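Long-range contacts in glucosamine-6-phosphate deaminase (Bacillus subtilis, PDB 2BKX), which belongs to the glucosamine-6-phosphate isomerase/6-phosphogluconolactonase family, with a Rossmann-like alpha/beta fold that holds fructose-6-phosphate in a pocket of this model: residues 45-53 against 86-94; 70-81 against 101-109. All coordinates share one frame; numbering follows the deposited sequence.

Interaction 1 (45-53 against 86-94); sequences RQLIRLHQT and DRFFQHIDS
Ile-48 of helix 41-53 drives its CD1 methyl against the backbone around Arg-87 and His-91, in the C-terminal part of helix 80-89 and the loop beyond; in this Rossmann-like alpha/beta fold the two helices are joined through strand 62-69. Packing is tightest at that methyl: Ile-48 CD1 lies 3.2 Å from Arg-87 O. His-91 CB is 3.5 Å from Ile-48 CD1. With CG1 anti to the carbonyl carbon (chi1 -66°), the longer branch of Ile-48 is carried into this notch. The exposed His-91 side chain borders it on the solvent side, touching Ile-48 through CB, CG and CD2.

The inner side of the contact is apolar and less closely spaced. Ile-48 CG1 approaches the Phe-88 ring at its edge, and Leu-47 CB sits 4.0 Å from Phe-88 CE1. Phe-88 is buried, with Ile-92 CD1 over one ring face and Tyr-44 as a further ring neighbour; Leu-47 continues onto Ala-17 and Thr-20 of helix 9-26.

At the far end His-51 meets the loop 91-93. Its CG is anti to the backbone N (chi1 -173°), which swings the imidazole across to the other segment, where Ile-92 CA makes an off-centre CH-pi contact 4.3 Å from the ring centroid. His-51 ND1 is bound to Leu-56 O, and the Asp-93 carboxylate to Phe-58 N, Ser-57 and Gln-59, whereas Asp-93 N is buried here with no partner in the model. Between the two side chains carbon faces oxygen, His-51 CE1 lying 3.3 Å from Asp-93 OD1 with ring and carboxylate planes 47° apart.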
loop_
_atom_site.group_PDB
_atom_site.type_symbol
_atom_site.label_atom_id
_atom_site.label_comp_id
_atom_site.label_asym_id
_atom_site.label_seq_id
_atom_site.Cartn_x
_atom_site.Cartn_y
_atom_site.Cartn_z
ATOM N N ARG A 45 12.136 -1.177 -7.046
ATOM C CA ARG A 45 13.399 -1.191 -7.768
ATOM C C ARG A 45 14.350 -2.237 -7.155
ATOM O O ARG A 45 15.015 -3.002 -7.897
ATOM C CB ARG A 45 14.052 0.180 -7.733
ATOM C CG ARG A 45 13.517 1.195 -8.712
ATOM C CD ARG A 45 14.400 2.400 -8.824
ATOM N NE ARG A 45 14.443 3.182 -7.590
ATOM C CZ ARG A 45 13.629 4.182 -7.286
ATOM N NH1 ARG A 45 12.671 4.525 -8.107
ATOM N NH2 ARG A 45 13.791 4.838 -6.153
ATOM N N GLN A 46 14.440 -2.287 -5.823
ATOM C CA GLN A 46 15.320 -3.247 -5.217
ATOM C C GLN A 46 14.847 -4.679 -5.354
ATOM O O GLN A 46 15.671 -5.563 -5.476
ATOM C CB GLN A 46 15.709 -2.885 -3.772
ATOM C CG GLN A 46 16.333 -1.539 -3.657
ATOM C CD GLN A 46 17.583 -1.451 -4.544
ATOM O OE1 GLN A 46 18.515 -2.257 -4.374
ATOM N NE2 GLN A 46 17.557 -0.578 -5.556
ATOM N N LEU A 47 13.537 -4.927 -5.305
ATOM C CA LEU A 47 13.000 -6.272 -5.620
ATOM C C LEU A 47 13.369 -6.772 -6.988
ATOM O O LEU A 47 13.753 -7.937 -7.148
ATOM C CB LEU A 47 11.461 -6.323 -5.518
ATOM C CG LEU A 47 11.026 -6.457 -4.090
ATOM C CD1 LEU A 47 9.559 -6.160 -3.971
ATOM C CD2 LEU A 47 11.334 -7.885 -3.505
ATOM N N ILE A 48 13.281 -5.885 -7.969
ATOM C CA ILE A 48 13.680 -6.203 -9.326
ATOM C C ILE A 48 15.179 -6.483 -9.371
ATOM O O ILE A 48 15.614 -7.407 -10.050
ATOM C CB ILE A 48 13.267 -5.098 -10.308
ATOM C CG1 ILE A 48 11.750 -5.029 -10.385
ATOM C CG2 ILE A 48 13.860 -5.353 -11.697
ATOM C CD1 ILE A 48 11.289 -3.727 -11.003
ATOM N N ARG A 49 15.975 -5.719 -8.643
ATOM C CA ARG A 49 17.392 -6.007 -8.589
ATOM C C ARG A 49 17.652 -7.395 -8.054
ATOM O O ARG A 49 18.511 -8.093 -8.594
ATOM C CB ARG A 49 18.046 -4.969 -7.709
ATOM C CG ARG A 49 18.496 -3.775 -8.474
ATOM C CD ARG A 49 19.914 -4.000 -9.037
ATOM N NE ARG A 49 20.437 -2.749 -9.550
ATOM C CZ ARG A 49 20.276 -2.307 -10.792
ATOM N NH1 ARG A 49 19.617 -3.029 -11.700
ATOM N NH2 ARG A 49 20.781 -1.129 -11.129
ATOM N N LEU A 50 16.969 -7.780 -6.974
ATOM C CA LEU A 50 17.171 -9.105 -6.367
ATOM C C LEU A 50 16.793 -10.223 -7.342
ATOM O O LEU A 50 17.353 -11.330 -7.321
ATOM C CB LEU A 50 16.385 -9.239 -5.066
ATOM C CG LEU A 50 16.789 -8.334 -3.917
ATOM C CD1 LEU A 50 15.894 -8.608 -2.739
ATOM C CD2 LEU A 50 18.260 -8.467 -3.582
ATOM N N HIS A 51 15.852 -9.921 -8.221
ATOM C CA HIS A 51 15.486 -10.840 -9.308
ATOM C C HIS A 51 16.736 -11.204 -10.120
ATOM O O HIS A 51 16.911 -12.381 -10.525
ATOM C CB HIS A 51 14.393 -10.132 -10.169
ATOM C CG HIS A 51 13.758 -10.977 -11.233
ATOM N ND1 HIS A 51 13.279 -12.251 -11.013
ATOM C CD2 HIS A 51 13.465 -10.681 -12.523
ATOM C CE1 HIS A 51 12.735 -12.702 -12.131
ATOM N NE2 HIS A 51 12.845 -11.776 -13.059
ATOM N N GLN A 52 17.616 -10.225 -10.333
ATOM C CA GLN A 52 18.911 -10.430 -10.986
ATOM C C GLN A 52 20.009 -10.953 -10.064
ATOM O O GLN A 52 20.626 -11.998 -10.333
ATOM C CB GLN A 52 19.434 -9.106 -11.595
ATOM C CG GLN A 52 18.462 -8.318 -12.460
ATOM C CD GLN A 52 18.600 -6.746 -12.378
ATOM O OE1 GLN A 52 17.621 -6.037 -12.614
ATOM N NE2 GLN A 52 19.810 -6.227 -12.048
ATOM N N THR A 53 20.306 -10.222 -8.999
ATOM C CA THR A 53 21.479 -10.497 -8.200
ATOM C C THR A 53 21.324 -11.790 -7.390
ATOM O O THR A 53 22.343 -12.388 -7.034
ATOM C CB THR A 53 21.806 -9.362 -7.266
ATOM O OG1 THR A 53 20.678 -9.130 -6.454
ATOM C CG2 THR A 53 22.151 -8.081 -8.032
ATOM N N ASP A 86 4.104 -0.889 -14.697
ATOM C CA ASP A 86 5.339 -0.160 -15.074
ATOM C C ASP A 86 6.466 -0.367 -14.046
ATOM O O ASP A 86 7.622 -0.617 -14.417
ATOM C CB ASP A 86 5.032 1.342 -15.186
ATOM C CG ASP A 86 6.250 2.173 -15.536
ATOM O OD1 ASP A 86 6.744 2.004 -16.648
ATOM O OD2 ASP A 86 6.692 2.997 -14.697
ATOM N N ARG A 87 6.148 -0.275 -12.760
ATOM C CA ARG A 87 7.192 -0.310 -11.738
ATOM C C ARG A 87 7.610 -1.746 -11.377
ATOM O O ARG A 87 8.652 -1.960 -10.781
ATOM C CB ARG A 87 6.701 0.312 -10.439
ATOM C CG ARG A 87 6.843 1.814 -10.275
ATOM C CD ARG A 87 6.081 2.626 -11.240
ATOM N NE ARG A 87 6.015 4.028 -10.802
ATOM C CZ ARG A 87 5.253 4.967 -11.370
ATOM N NH1 ARG A 87 5.250 6.201 -10.880
ATOM N NH2 ARG A 87 4.469 4.687 -12.413
ATOM N N PHE A 88 6.741 -2.723 -11.627
ATOM C CA PHE A 88 6.921 -4.040 -11.044
ATOM C C PHE A 88 6.612 -5.192 -11.974
ATOM O O PHE A 88 7.527 -5.949 -12.325
ATOM C CB PHE A 88 6.144 -4.143 -9.736
ATOM C CG PHE A 88 6.522 -5.319 -8.861
ATOM C CD1 PHE A 88 7.841 -5.690 -8.654
ATOM C CD2 PHE A 88 5.547 -6.033 -8.238
ATOM C CE1 PHE A 88 8.152 -6.742 -7.803
ATOM C CE2 PHE A 88 5.835 -7.088 -7.373
ATOM C CZ PHE A 88 7.168 -7.438 -7.166
ATOM N N PHE A 89 5.358 -5.327 -12.401
ATOM C CA PHE A 89 4.980 -6.563 -13.066
ATOM C C PHE A 89 5.740 -6.777 -14.351
ATOM O O PHE A 89 6.102 -7.928 -14.664
ATOM C CB PHE A 89 3.494 -6.610 -13.386
ATOM C CG PHE A 89 2.572 -6.384 -12.201
ATOM C CD1 PHE A 89 2.951 -6.658 -10.879
ATOM C CD2 PHE A 89 1.266 -5.944 -12.427
ATOM C CE1 PHE A 89 2.049 -6.456 -9.825
ATOM C CE2 PHE A 89 0.375 -5.745 -11.366
ATOM C CZ PHE A 89 0.784 -5.995 -10.086
ATOM N N GLN A 90 6.031 -5.715 -15.087
ATOM C CA GLN A 90 6.724 -5.912 -16.391
ATOM C C GLN A 90 8.152 -6.447 -16.267
ATOM O O GLN A 90 8.743 -6.858 -17.258
ATOM C CB GLN A 90 6.741 -4.628 -17.215
ATOM C CG GLN A 90 7.719 -3.534 -16.744
ATOM C CD GLN A 90 7.880 -2.369 -17.723
ATOM O OE1 GLN A 90 7.955 -1.172 -17.318
ATOM N NE2 GLN A 90 7.967 -2.700 -19.001
ATOM N N HIS A 91 8.704 -6.402 -15.063
ATOM C CA HIS A 91 10.101 -6.661 -14.804
ATOM C C HIS A 91 10.344 -7.979 -14.090
ATOM O O HIS A 91 11.501 -8.314 -13.834
ATOM C CB HIS A 91 10.678 -5.510 -13.942
ATOM C CG HIS A 91 10.657 -4.185 -14.610
ATOM N ND1 HIS A 91 11.323 -3.934 -15.788
ATOM C CD2 HIS A 91 10.070 -3.014 -14.249
ATOM C CE1 HIS A 91 11.118 -2.676 -16.145
ATOM N NE2 HIS A 91 10.364 -2.094 -15.227
ATOM N N ILE A 92 9.301 -8.738 -13.784
ATOM C CA ILE A 92 9.419 -9.965 -13.014
ATOM C C ILE A 92 8.801 -11.160 -13.747
ATOM O O ILE A 92 8.089 -10.991 -14.734
ATOM C CB ILE A 92 8.769 -9.814 -11.597
ATOM C CG1 ILE A 92 7.271 -9.532 -11.693
ATOM C CG2 ILE A 92 9.473 -8.700 -10.818
ATOM C CD1 ILE A 92 6.575 -9.492 -10.342
ATOM N N ASP A 93 9.052 -12.368 -13.243
ATOM C CA ASP A 93 8.618 -13.608 -13.896
ATOM C C ASP A 93 7.386 -14.175 -13.235
ATOM O O ASP A 93 7.232 -15.393 -13.085
ATOM C CB ASP A 93 9.768 -14.656 -13.879
ATOM C CG ASP A 93 10.165 -15.109 -12.450
ATOM O OD1 ASP A 93 9.955 -14.345 -11.488
ATOM O OD2 ASP A 93 10.697 -16.238 -12.287
ATOM N N SER A 94 6.456 -13.302 -12.867
ATOM C CA SER A 94 5.185 -13.731 -12.288
ATOM C C SER A 94 4.228 -14.275 -13.342
ATOM O O SER A 94 4.483 -14.141 -14.532
ATOM C CB SER A 94 4.570 -12.538 -11.561
ATOM O OG SER A 94 4.313 -11.513 -12.479
#

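Interaction 2 (70-81 against 101-109)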
loop_
_atom_site.group_PDB
_atom_site.type_symbol
_atom_site.label_atom_id
_atom_site.label_comp_id
_atom_site.label_asym_id
_atom_site.label_seq_id
_atom_site.Cartn_x
_atom_site.Cartn_y
_atom_site.Cartn_z
ATOM N N ALA A 70 -11.192 5.828 -8.898
ATOM C CA ALA A 70 -12.455 5.645 -9.611
ATOM C C ALA A 70 -12.453 6.422 -10.893
ATOM O O ALA A 70 -12.069 7.572 -10.944
ATOM C CB ALA A 70 -13.645 6.083 -8.753
ATOM N N GLY A 71 -12.875 5.760 -11.951
ATOM C CA GLY A 71 -13.060 6.407 -13.238
ATOM C C GLY A 71 -11.873 6.317 -14.157
ATOM O O GLY A 71 -11.952 6.833 -15.282
ATOM N N LEU A 72 -10.780 5.685 -13.721
ATOM C CA LEU A 72 -9.610 5.519 -14.573
ATOM C C LEU A 72 -9.526 4.091 -15.097
ATOM O O LEU A 72 -9.651 3.131 -14.338
ATOM C CB LEU A 72 -8.317 5.870 -13.834
ATOM C CG LEU A 72 -8.158 7.267 -13.269
ATOM C CD1 LEU A 72 -6.764 7.520 -12.757
ATOM C CD2 LEU A 72 -8.552 8.348 -14.293
ATOM N N SER A 73 -9.261 3.954 -16.395
ATOM C CA SER A 73 -9.001 2.642 -16.990
ATOM C C SER A 73 -7.576 2.193 -16.745
ATOM O O SER A 73 -6.698 3.001 -16.402
ATOM C CB SER A 73 -9.262 2.710 -18.484
ATOM O OG SER A 73 -8.465 3.666 -19.113
ATOM N N SER A 74 -7.322 0.916 -16.969
ATOM C CA SER A 74 -6.020 0.322 -16.677
ATOM C C SER A 74 -4.870 0.860 -17.501
ATOM O O SER A 74 -3.714 0.838 -17.050
ATOM C CB SER A 74 -6.074 -1.183 -16.800
ATOM O OG SER A 74 -6.380 -1.595 -18.117
ATOM N N ASP A 75 -5.188 1.386 -18.672
ATOM C CA ASP A 75 -4.155 1.936 -19.546
ATOM C C ASP A 75 -3.921 3.420 -19.263
ATOM O O ASP A 75 -3.026 4.019 -19.873
ATOM C CB ASP A 75 -4.534 1.732 -20.998
ATOM C CG ASP A 75 -5.804 2.455 -21.361
ATOM O OD1 ASP A 75 -6.844 2.190 -20.740
ATOM O OD2 ASP A 75 -5.800 3.302 -22.248
ATOM N N ASP A 76 -4.723 4.054 -18.403
ATOM C CA ASP A 76 -4.515 5.496 -18.043
ATOM C C ASP A 76 -3.222 5.603 -17.263
ATOM O O ASP A 76 -3.022 4.846 -16.320
ATOM C CB ASP A 76 -5.672 5.985 -17.189
ATOM C CG ASP A 76 -5.662 7.472 -16.977
ATOM O OD1 ASP A 76 -4.698 7.994 -16.393
ATOM O OD2 ASP A 76 -6.612 8.151 -17.390
ATOM N N PRO A 77 -2.316 6.518 -17.647
ATOM C CA PRO A 77 -1.020 6.601 -16.986
ATOM C C PRO A 77 -1.100 6.971 -15.517
ATOM O O PRO A 77 -0.125 6.795 -14.824
ATOM C CB PRO A 77 -0.301 7.671 -17.811
ATOM C CG PRO A 77 -1.362 8.487 -18.362
ATOM C CD PRO A 77 -2.435 7.541 -18.718
ATOM N N ASN A 78 -2.229 7.465 -15.042
ATOM C CA ASN A 78 -2.382 7.767 -13.614
ATOM C C ASN A 78 -3.092 6.687 -12.827
ATOM O O ASN A 78 -3.267 6.825 -11.620
ATOM C CB ASN A 78 -3.074 9.114 -13.407
ATOM C CG ASN A 78 -2.129 10.234 -13.557
ATOM O OD1 ASN A 78 -1.278 10.477 -12.661
ATOM N ND2 ASN A 78 -2.194 10.892 -14.681
ATOM N N SER A 79 -3.478 5.608 -13.493
ATOM C CA SER A 79 -4.069 4.484 -12.773
ATOM C C SER A 79 -3.029 3.694 -12.019
ATOM O O SER A 79 -1.865 3.679 -12.363
ATOM C CB SER A 79 -4.810 3.567 -13.713
ATOM O OG SER A 79 -3.946 2.828 -14.515
ATOM N N TYR A 80 -3.471 3.080 -10.935
ATOM C CA TYR A 80 -2.592 2.204 -10.194
ATOM C C TYR A 80 -2.307 0.873 -10.897
ATOM O O TYR A 80 -1.265 0.252 -10.641
ATOM C CB TYR A 80 -3.110 2.056 -8.762
ATOM C CG TYR A 80 -2.963 3.358 -7.951
ATOM C CD1 TYR A 80 -3.719 3.584 -6.815
ATOM C CD2 TYR A 80 -2.041 4.329 -8.300
ATOM C CE1 TYR A 80 -3.582 4.740 -6.047
ATOM C CE2 TYR A 80 -1.897 5.488 -7.548
ATOM C CZ TYR A 80 -2.664 5.694 -6.427
ATOM O OH TYR A 80 -2.492 6.829 -5.637
ATOM N N HIS A 81 -3.207 0.456 -11.777
ATOM C CA HIS A 81 -2.898 -0.632 -12.696
ATOM C C HIS A 81 -1.640 -0.285 -13.487
ATOM O O HIS A 81 -0.718 -1.064 -13.571
ATOM C CB HIS A 81 -4.021 -0.910 -13.721
ATOM C CG HIS A 81 -5.146 -1.748 -13.235
ATOM N ND1 HIS A 81 -6.101 -1.290 -12.338
ATOM C CD2 HIS A 81 -5.480 -3.032 -13.524
ATOM C CE1 HIS A 81 -6.987 -2.253 -12.128
ATOM N NE2 HIS A 81 -6.632 -3.320 -12.818
ATOM N N ILE A 101 -6.041 -6.010 -8.821
ATOM C CA ILE A 101 -6.161 -4.613 -8.467
ATOM C C ILE A 101 -7.636 -4.243 -8.692
ATOM O O ILE A 101 -8.230 -4.703 -9.665
ATOM C CB ILE A 101 -5.238 -3.753 -9.361
ATOM C CG1 ILE A 101 -3.766 -4.240 -9.339
ATOM C CG2 ILE A 101 -5.351 -2.292 -9.009
ATOM C CD1 ILE A 101 -2.846 -3.536 -10.303
ATOM N N PRO A 102 -8.236 -3.420 -7.819
ATOM C CA PRO A 102 -9.662 -3.094 -8.067
ATOM C C PRO A 102 -9.860 -2.394 -9.395
ATOM O O PRO A 102 -9.011 -1.609 -9.800
ATOM C CB PRO A 102 -10.003 -2.171 -6.903
ATOM C CG PRO A 102 -9.003 -2.496 -5.882
ATOM C CD PRO A 102 -7.743 -2.810 -6.584
ATOM N N ASN A 103 -10.951 -2.703 -10.091
ATOM C CA ASN A 103 -11.241 -2.095 -11.369
ATOM C C ASN A 103 -12.005 -0.791 -11.168
ATOM O O ASN A 103 -13.219 -0.810 -10.973
ATOM C CB ASN A 103 -12.041 -3.064 -12.263
ATOM C CG ASN A 103 -12.417 -2.463 -13.592
ATOM O OD1 ASN A 103 -11.947 -1.374 -13.965
ATOM N ND2 ASN A 103 -13.276 -3.174 -14.335
ATOM N N GLY A 104 -11.278 0.335 -11.209
ATOM C CA GLY A 104 -11.883 1.643 -11.015
ATOM C C GLY A 104 -12.784 2.070 -12.153
ATOM O O GLY A 104 -13.497 3.061 -12.029
ATOM N N ASN A 105 -12.764 1.331 -13.250
ATOM C CA ASN A 105 -13.561 1.644 -14.423
ATOM C C ASN A 105 -14.785 0.730 -14.525
ATOM O O ASN A 105 -15.515 0.790 -15.543
ATOM C CB ASN A 105 -12.696 1.512 -15.677
ATOM C CG ASN A 105 -13.105 2.501 -16.747
ATOM O OD1 ASN A 105 -13.384 2.133 -17.889
ATOM N ND2 ASN A 105 -13.193 3.776 -16.359
ATOM N N ALA A 106 -15.080 -0.068 -13.480
ATOM C CA ALA A 106 -16.277 -0.916 -13.513
ATOM C C ALA A 106 -17.531 -0.071 -13.547
ATOM O O ALA A 106 -17.538 1.028 -13.041
ATOM C CB ALA A 106 -16.325 -1.903 -12.326
ATOM N N ASP A 107 -18.582 -0.611 -14.146
ATOM C CA ASP A 107 -19.876 0.075 -14.215
ATOM C C ASP A 107 -20.533 0.240 -12.858
ATOM O O ASP A 107 -21.159 1.244 -12.600
ATOM C CB ASP A 107 -20.818 -0.668 -15.152
ATOM C CG ASP A 107 -20.462 -0.486 -16.608
ATOM O OD1 ASP A 107 -19.757 0.479 -16.970
ATOM O OD2 ASP A 107 -20.942 -1.315 -17.403
ATOM N N ASP A 108 -20.348 -0.740 -11.987
ATOM C CA ASP A 108 -20.954 -0.703 -10.661
ATOM C C ASP A 108 -19.797 -0.834 -9.687
ATOM O O ASP A 108 -19.286 -1.928 -9.429
ATOM C CB ASP A 108 -21.944 -1.844 -10.509
ATOM C CG ASP A 108 -22.678 -1.819 -9.174
ATOM O OD1 ASP A 108 -23.760 -2.429 -9.091
ATOM O OD2 ASP A 108 -22.192 -1.204 -8.198
ATOM N N LEU A 109 -19.386 0.293 -9.131
ATOM C CA LEU A 109 -18.192 0.283 -8.279
ATOM C C LEU A 109 -18.451 -0.397 -6.933
ATOM O O LEU A 109 -17.566 -1.056 -6.390
ATOM C CB LEU A 109 -17.712 1.694 -8.077
ATOM C CG LEU A 109 -17.219 2.359 -9.354
ATOM C CD1 LEU A 109 -16.870 3.766 -8.981
ATOM C CD2 LEU A 109 -16.043 1.646 -9.988
HETATM O O HOH W 1 -12.041 5.604 -18.054
HETATM O O HOH W 2 -8.846 0.749 -13.179
HETATM O O HOH W 3 -8.923 -5.027 -12.241
#
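Gly-71 N donates to Gly-104 O at 2.8 Å, the direct hydrogen bond between the two segments. The N-H points almost straight at the oxygen (169°), yet the donor stands 45° out of the carbonyl plane, so the oxygen is met from above. At the phi of Gly-71, 94°, a side chain would collide with the carbonyl oxygen of Ala-70.

Three waters extend the polar contact. One donates to Gly-71 O and accepts a weak bond from Asn-105 ND2. The second donates to Leu-72 O, at 2.8 Å from the water oxygen, and accepts from Gly-104 N. The third lies in the plane of the His-81 ring at its edge, 2.9 Å from His-81 NE2, and donates to Ile-101 O.

Both segments are mostly loop and follow strands of the central sheet of this Rossmann-like fold: 70-81 leads from strand 62-69 into helix 80-89, while the segment 101-109 runs from strand 99-100 into helix 109-122. Each carries an Asx turn, Asp-76 OD1 accepting from Asn-78 N and Asn-103 OD1 from Asn-105 N, and each has an N-cap residue, Ser-79 and Asp-108.

Among the nonpolar contacts, Ile-101 CB sits over one face of the His-81 imidazole in a CH-pi contact, 3.8 Å from the ring centroid. The Ile-101 CG2 branch, anti to its own amide nitrogen, reaches within 3.5 Å of His-81 CE1. Pro-102 O lies at the edge of the ring, near its plane, 3.2 Å from His-81 CE1, while ND1 is bound by Glu-68, so partners on both ring nitrogens restrain the imidazole's rotation. Beyond the glycines, Ala-70 CB packs 4.0 Å from Leu-109 CD1, and both side chains also touch Leu-180 of strand 178-181.

Helix 80-89 is common to both contacts: it starts within 70-81, at Tyr-80, and its C-terminal part lies in 86-94. Along the chain the four segments alternate, so the contacts cross, and their centres lie 23 Å apart. They nevertheless touch directly, Phe-89 CE2 packing 4.0 Å from Ile-101 CD1. Their relation to the bound fructose-6-phosphate differs. In interaction 2 the Tyr-80 side chain comes within about 5 Å of the ligand and touches Thr-36 and Asp-67, both in its pocket. Interaction 1 is more remote, with the Arg-87 side chain about 9 Å from the ligand.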